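Local coordinates for protein staphylococcal enterotoxin-like toxin (PDB 4DXF) that probably binds carbohydrates as a superantigen-like protein of Staphylococcus aureus, at residues F46-L60 / N86-T98. Sequence-based numbering, arbitrary orientation.
Sequences FMNVVPDYFIYKIAL and NYNLEKYSVGGIT
The parallel strand pairing of the OB-fold domain brings Lys57, Ile58 and Ala59 alongside Tyr92, Ser93 and Val94. Four backbone hydrogen bonds alternate across it: Lys57 N donates to Lys91 O at 2.8 Å, Ser93 N reaches Lys57 O, Ala59 N donates to Ser93 O, and Gly95 N ends the ladder on Ala59 O at 3.3 Å.

Strand 46-49 pairs antiparallel on the far edge of 56-59; Met47 exchanges backbone hydrogen bonds with Ile58, which puts its neighbour Phe46 on the face of Lys57, Ala59 and Tyr92. The CZ edge of Phe46 points into the middle of the Tyr87 face, a T-shaped pair with planes at 84°, while Leu89 CD1 sits over one Phe46 face, 4.0 Å from the centroid. Trp41 also meets this ring.

On the other face, with Ile58, buried apolar side chains pack together, consistent with the interior of the OB barrel: Ile97 CD1 lies 3.6 Å from Ile58 CG2 and also touches Leu60 CD2 and Met47 SD.

Near the 50-55 turn, Lys91 bends at chi2 (-78°), running beside Tyr56 and laying CE and NZ over one Phe54 face; NZ makes a cation-pi contact 4.4 Å from the centroid. A water accepts from Lys91 NZ at 2.9 Å and donates to Tyr56 OH, which itself donates to the syn lone pair of Asp52 OD2.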
loop_
_atom_site.group_PDB
_atom_site.type_symbol
_atom_site.label_atom_id
_atom_site.label_comp_id
_atom_site.label_asym_id
_atom_site.label_seq_id
_atom_site.Cartn_x
_atom_site.Cartn_y
_atom_site.Cartn_z
ATOM N N PHE A 46 -3.132 -8.820 16.229
ATOM C CA PHE A 46 -1.906 -8.185 15.734
ATOM C C PHE A 46 -0.884 -9.262 15.441
ATOM O O PHE A 46 -0.851 -10.299 16.091
ATOM C CB PHE A 46 -1.319 -7.191 16.698
ATOM C CG PHE A 46 -2.253 -6.011 16.995
ATOM C CD1 PHE A 46 -2.359 -4.957 16.102
ATOM C CD2 PHE A 46 -3.028 -6.003 18.147
ATOM C CE1 PHE A 46 -3.240 -3.866 16.328
ATOM C CE2 PHE A 46 -3.924 -4.926 18.395
ATOM C CZ PHE A 46 -4.005 -3.865 17.489
ATOM N N MET A 47 -0.111 -9.018 14.407
ATOM C CA MET A 47 1.137 -9.767 14.164
ATOM C C MET A 47 2.284 -8.882 14.659
ATOM O O MET A 47 2.466 -7.735 14.192
ATOM C CB MET A 47 1.283 -10.108 12.646
ATOM C CG MET A 47 2.673 -10.866 12.408
ATOM S SD MET A 47 2.932 -11.346 10.764
ATOM C CE MET A 47 1.827 -12.662 10.509
ATOM N N ASN A 48 3.095 -9.396 15.589
ATOM C CA ASN A 48 4.232 -8.658 16.130
ATOM C C ASN A 48 5.470 -8.974 15.258
ATOM O O ASN A 48 5.767 -10.138 15.001
ATOM C CB ASN A 48 4.507 -9.087 17.580
ATOM C CG ASN A 48 3.408 -8.624 18.527
ATOM O OD1 ASN A 48 3.353 -7.437 18.897
ATOM N ND2 ASN A 48 2.469 -9.502 18.779
ATOM N N VAL A 49 6.150 -7.946 14.809
ATOM C CA VAL A 49 7.440 -8.093 14.106
ATOM C C VAL A 49 8.508 -7.306 14.811
ATOM O O VAL A 49 8.303 -6.149 15.262
ATOM C CB VAL A 49 7.341 -7.588 12.689
ATOM C CG1 VAL A 49 8.660 -7.913 11.921
ATOM C CG2 VAL A 49 6.199 -8.200 12.055
ATOM N N VAL A 50 9.724 -7.891 14.932
ATOM C CA VAL A 50 10.679 -7.252 15.765
ATOM C C VAL A 50 12.003 -7.169 14.959
ATOM O O VAL A 50 12.905 -7.987 15.115
ATOM C CB VAL A 50 10.901 -8.058 17.114
ATOM C CG1 VAL A 50 11.849 -7.293 18.021
ATOM C CG2 VAL A 50 9.550 -8.321 17.841
ATOM N N PRO A 51 12.112 -6.191 14.081
ATOM C CA PRO A 51 13.311 -6.140 13.207
ATOM C C PRO A 51 14.455 -5.327 13.810
ATOM O O PRO A 51 15.605 -5.425 13.307
ATOM C CB PRO A 51 12.747 -5.439 11.971
ATOM C CG PRO A 51 11.881 -4.350 12.637
ATOM C CD PRO A 51 11.156 -5.104 13.781
ATOM N N ASP A 52 14.196 -4.553 14.885
ATOM C CA ASP A 52 15.135 -3.654 15.502
ATOM C C ASP A 52 14.879 -3.673 17.013
ATOM O O ASP A 52 14.535 -4.760 17.543
ATOM C CB ASP A 52 15.011 -2.241 14.905
ATOM C CG ASP A 52 13.566 -1.743 14.883
ATOM O OD1 ASP A 52 12.760 -2.279 15.643
ATOM O OD2 ASP A 52 13.208 -0.847 14.040
ATOM N N TYR A 53 15.005 -2.529 17.688
ATOM C CA TYR A 53 14.690 -2.478 19.148
ATOM C C TYR A 53 13.199 -2.257 19.479
ATOM O O TYR A 53 12.804 -2.257 20.649
ATOM C CB TYR A 53 15.602 -1.530 19.897
ATOM C CG TYR A 53 16.907 -2.209 20.212
ATOM C CD1 TYR A 53 18.065 -1.945 19.452
ATOM C CD2 TYR A 53 16.969 -3.158 21.243
ATOM C CE1 TYR A 53 19.306 -2.616 19.746
ATOM C CE2 TYR A 53 18.182 -3.822 21.531
ATOM C CZ TYR A 53 19.311 -3.544 20.775
ATOM O OH TYR A 53 20.453 -4.203 21.078
ATOM N N PHE A 54 12.378 -2.140 18.461
ATOM C CA PHE A 54 10.930 -2.005 18.622
ATOM C C PHE A 54 10.100 -3.247 18.299
ATOM O O PHE A 54 10.377 -4.080 17.375
ATOM C CB PHE A 54 10.415 -0.831 17.748
ATOM C CG PHE A 54 11.041 0.498 18.101
ATOM C CD1 PHE A 54 10.526 1.273 19.160
ATOM C CD2 PHE A 54 12.158 0.964 17.408
ATOM C CE1 PHE A 54 11.122 2.522 19.512
ATOM C CE2 PHE A 54 12.751 2.208 17.711
ATOM C CZ PHE A 54 12.231 3.001 18.777
ATOM N N ILE A 55 8.979 -3.363 18.997
ATOM C CA ILE A 55 8.038 -4.353 18.579
ATOM C C ILE A 55 6.943 -3.700 17.721
ATOM O O ILE A 55 6.146 -2.879 18.258
ATOM C CB ILE A 55 7.405 -5.041 19.834
ATOM C CG1 ILE A 55 8.485 -5.577 20.806
ATOM C CG2 ILE A 55 6.479 -6.083 19.453
ATOM C CD1 ILE A 55 7.831 -6.279 22.058
ATOM N N TYR A 56 6.903 -4.015 16.437
ATOM C CA TYR A 56 5.862 -3.474 15.559
ATOM C C TYR A 56 4.619 -4.272 15.600
ATOM O O TYR A 56 4.594 -5.491 15.434
ATOM C CB TYR A 56 6.309 -3.210 14.104
ATOM C CG TYR A 56 7.482 -2.331 13.975
ATOM C CD1 TYR A 56 8.749 -2.754 14.360
ATOM C CD2 TYR A 56 7.360 -1.008 13.439
ATOM C CE1 TYR A 56 9.867 -1.894 14.259
ATOM C CE2 TYR A 56 8.476 -0.168 13.326
ATOM C CZ TYR A 56 9.709 -0.613 13.695
ATOM O OH TYR A 56 10.781 0.205 13.590
ATOM N N LYS A 57 3.498 -3.573 15.893
ATOM C CA LYS A 57 2.221 -4.258 15.968
ATOM C C LYS A 57 1.481 -4.092 14.673
ATOM O O LYS A 57 1.034 -2.962 14.348
ATOM C CB LYS A 57 1.357 -3.627 17.076
ATOM C CG LYS A 57 2.013 -3.662 18.465
ATOM C CD LYS A 57 1.381 -4.698 19.315
ATOM C CE LYS A 57 2.156 -4.645 20.623
ATOM N NZ LYS A 57 2.589 -5.995 20.901
ATOM N N ILE A 58 1.302 -5.161 13.946
ATOM C CA ILE A 58 0.686 -5.100 12.624
ATOM C C ILE A 58 -0.765 -5.589 12.686
ATOM O O ILE A 58 -1.077 -6.812 12.821
ATOM C CB ILE A 58 1.490 -5.889 11.492
ATOM C CG1 ILE A 58 3.019 -5.583 11.495
ATOM C CG2 ILE A 58 0.825 -5.818 10.021
ATOM C CD1 ILE A 58 3.363 -4.039 11.252
ATOM N N ALA A 59 -1.717 -4.632 12.568
ATOM C CA ALA A 59 -3.106 -5.076 12.537
ATOM C C ALA A 59 -3.537 -6.110 11.520
ATOM O O ALA A 59 -3.299 -6.005 10.295
ATOM C CB ALA A 59 -4.084 -3.808 12.511
ATOM N N LEU A 60 -4.212 -7.163 12.000
ATOM C CA LEU A 60 -4.720 -8.200 11.110
ATOM C C LEU A 60 -6.163 -7.882 10.690
ATOM O O LEU A 60 -7.122 -8.118 11.442
ATOM C CB LEU A 60 -4.644 -9.572 11.752
ATOM C CG LEU A 60 -3.187 -9.861 12.195
ATOM C CD1 LEU A 60 -3.061 -11.092 13.137
ATOM C CD2 LEU A 60 -2.324 -10.099 10.923
ATOM N N ASN A 86 -6.102 3.988 18.039
ATOM C CA ASN A 86 -6.958 4.019 19.238
ATOM C C ASN A 86 -6.668 2.861 20.181
ATOM O O ASN A 86 -7.497 2.532 21.058
ATOM C CB ASN A 86 -8.422 3.917 18.826
ATOM C CG ASN A 86 -8.878 5.088 17.979
ATOM O OD1 ASN A 86 -9.466 4.911 16.910
ATOM N ND2 ASN A 86 -8.584 6.285 18.434
ATOM N N TYR A 87 -5.519 2.205 19.979
ATOM C CA TYR A 87 -5.193 1.036 20.781
ATOM C C TYR A 87 -4.084 1.354 21.746
ATOM O O TYR A 87 -3.564 0.451 22.412
ATOM C CB TYR A 87 -4.800 -0.169 19.898
ATOM C CG TYR A 87 -5.845 -0.614 18.923
ATOM C CD1 TYR A 87 -6.886 -1.446 19.317
ATOM C CD2 TYR A 87 -5.806 -0.201 17.577
ATOM C CE1 TYR A 87 -7.875 -1.864 18.419
ATOM C CE2 TYR A 87 -6.788 -0.638 16.669
ATOM C CZ TYR A 87 -7.827 -1.453 17.115
ATOM O OH TYR A 87 -8.805 -1.882 16.213
ATOM N N ASN A 88 -3.723 2.631 21.814
ATOM C CA ASN A 88 -2.570 3.104 22.572
ATOM C C ASN A 88 -1.259 2.333 22.240
ATOM O O ASN A 88 -0.478 1.992 23.120
ATOM C CB ASN A 88 -2.868 3.173 24.092
ATOM C CG ASN A 88 -1.913 4.120 24.850
ATOM O OD1 ASN A 88 -1.629 5.242 24.405
ATOM N ND2 ASN A 88 -1.418 3.662 26.008
ATOM N N LEU A 89 -1.002 2.102 20.953
ATOM C CA LEU A 89 0.228 1.372 20.554
ATOM C C LEU A 89 1.251 2.293 19.936
ATOM O O LEU A 89 0.898 3.145 19.130
ATOM C CB LEU A 89 -0.142 0.284 19.579
ATOM C CG LEU A 89 -1.010 -0.815 20.153
ATOM C CD1 LEU A 89 -1.404 -1.755 19.028
ATOM C CD2 LEU A 89 -0.262 -1.572 21.326
ATOM N N GLU A 90 2.514 2.159 20.325
ATOM C CA GLU A 90 3.530 3.093 19.891
ATOM C C GLU A 90 3.877 2.941 18.370
ATOM O O GLU A 90 4.159 3.927 17.649
ATOM C CB GLU A 90 4.755 2.859 20.761
ATOM C CG GLU A 90 5.949 3.782 20.563
ATOM C CD GLU A 90 7.178 3.363 21.408
ATOM O OE1 GLU A 90 7.090 2.344 22.180
ATOM O OE2 GLU A 90 8.232 4.051 21.279
ATOM N N LYS A 91 3.907 1.686 17.945
ATOM C CA LYS A 91 4.326 1.273 16.582
ATOM C C LYS A 91 3.276 0.369 16.025
ATOM O O LYS A 91 3.148 -0.814 16.352
ATOM C CB LYS A 91 5.699 0.571 16.638
ATOM C CG LYS A 91 6.733 1.384 17.273
ATOM C CD LYS A 91 7.286 2.484 16.343
ATOM C CE LYS A 91 8.453 3.190 16.961
ATOM N NZ LYS A 91 8.954 4.245 16.050
ATOM N N TYR A 92 2.468 0.953 15.158
ATOM C CA TYR A 92 1.306 0.355 14.691
ATOM C C TYR A 92 1.222 0.700 13.217
ATOM O O TYR A 92 1.514 1.857 12.828
ATOM C CB TYR A 92 0.125 1.009 15.465
ATOM C CG TYR A 92 -1.200 0.764 14.905
ATOM C CD1 TYR A 92 -1.735 1.638 13.926
ATOM C CD2 TYR A 92 -2.012 -0.269 15.370
ATOM C CE1 TYR A 92 -3.013 1.439 13.376
ATOM C CE2 TYR A 92 -3.270 -0.496 14.786
ATOM C CZ TYR A 92 -3.761 0.401 13.813
ATOM O OH TYR A 92 -5.021 0.207 13.312
ATOM N N SER A 93 0.802 -0.292 12.460
ATOM C CA SER A 93 0.551 -0.299 11.026
ATOM C C SER A 93 -0.527 -1.308 10.616
ATOM O O SER A 93 -0.848 -2.298 11.341
ATOM C CB SER A 93 1.897 -0.446 10.260
ATOM O OG SER A 93 1.704 -0.415 8.893
ATOM N N VAL A 94 -1.156 -1.097 9.465
ATOM C CA VAL A 94 -2.301 -1.888 9.090
ATOM C C VAL A 94 -2.094 -2.723 7.843
ATOM O O VAL A 94 -1.816 -2.151 6.784
ATOM C CB VAL A 94 -3.541 -0.953 8.869
ATOM C CG1 VAL A 94 -4.709 -1.803 8.488
ATOM C CG2 VAL A 94 -3.774 -0.170 10.147
ATOM N N GLY A 95 -2.190 -4.069 7.926
ATOM C CA GLY A 95 -2.106 -4.890 6.711
ATOM C C GLY A 95 -0.655 -4.924 6.187
ATOM O O GLY A 95 0.251 -4.707 6.986
ATOM N N GLY A 96 -0.503 -5.148 4.864
ATOM C CA GLY A 96 0.804 -5.040 4.204
ATOM C C GLY A 96 1.656 -6.281 4.413
ATOM O O GLY A 96 2.870 -6.231 4.183
ATOM N N ILE A 97 1.027 -7.378 4.851
ATOM C CA ILE A 97 1.858 -8.643 5.127
ATOM C C ILE A 97 1.841 -9.495 3.957
ATOM O O ILE A 97 0.732 -9.800 3.410
ATOM C CB ILE A 97 1.255 -9.449 6.324
ATOM C CG1 ILE A 97 1.169 -8.551 7.520
ATOM C CG2 ILE A 97 2.182 -10.667 6.619
ATOM C CD1 ILE A 97 0.276 -9.084 8.672
ATOM N N THR A 98 3.054 -9.979 3.522
ATOM C CA THR A 98 3.128 -10.790 2.345
ATOM C C THR A 98 4.168 -11.963 2.633
ATOM O O THR A 98 4.847 -11.881 3.595
ATOM C CB THR A 98 3.710 -10.049 1.102
ATOM O OG1 THR A 98 4.919 -9.420 1.392
ATOM C CG2 THR A 98 2.667 -8.907 0.645
HETATM O O HOH W 1 10.440 3.006 13.863
#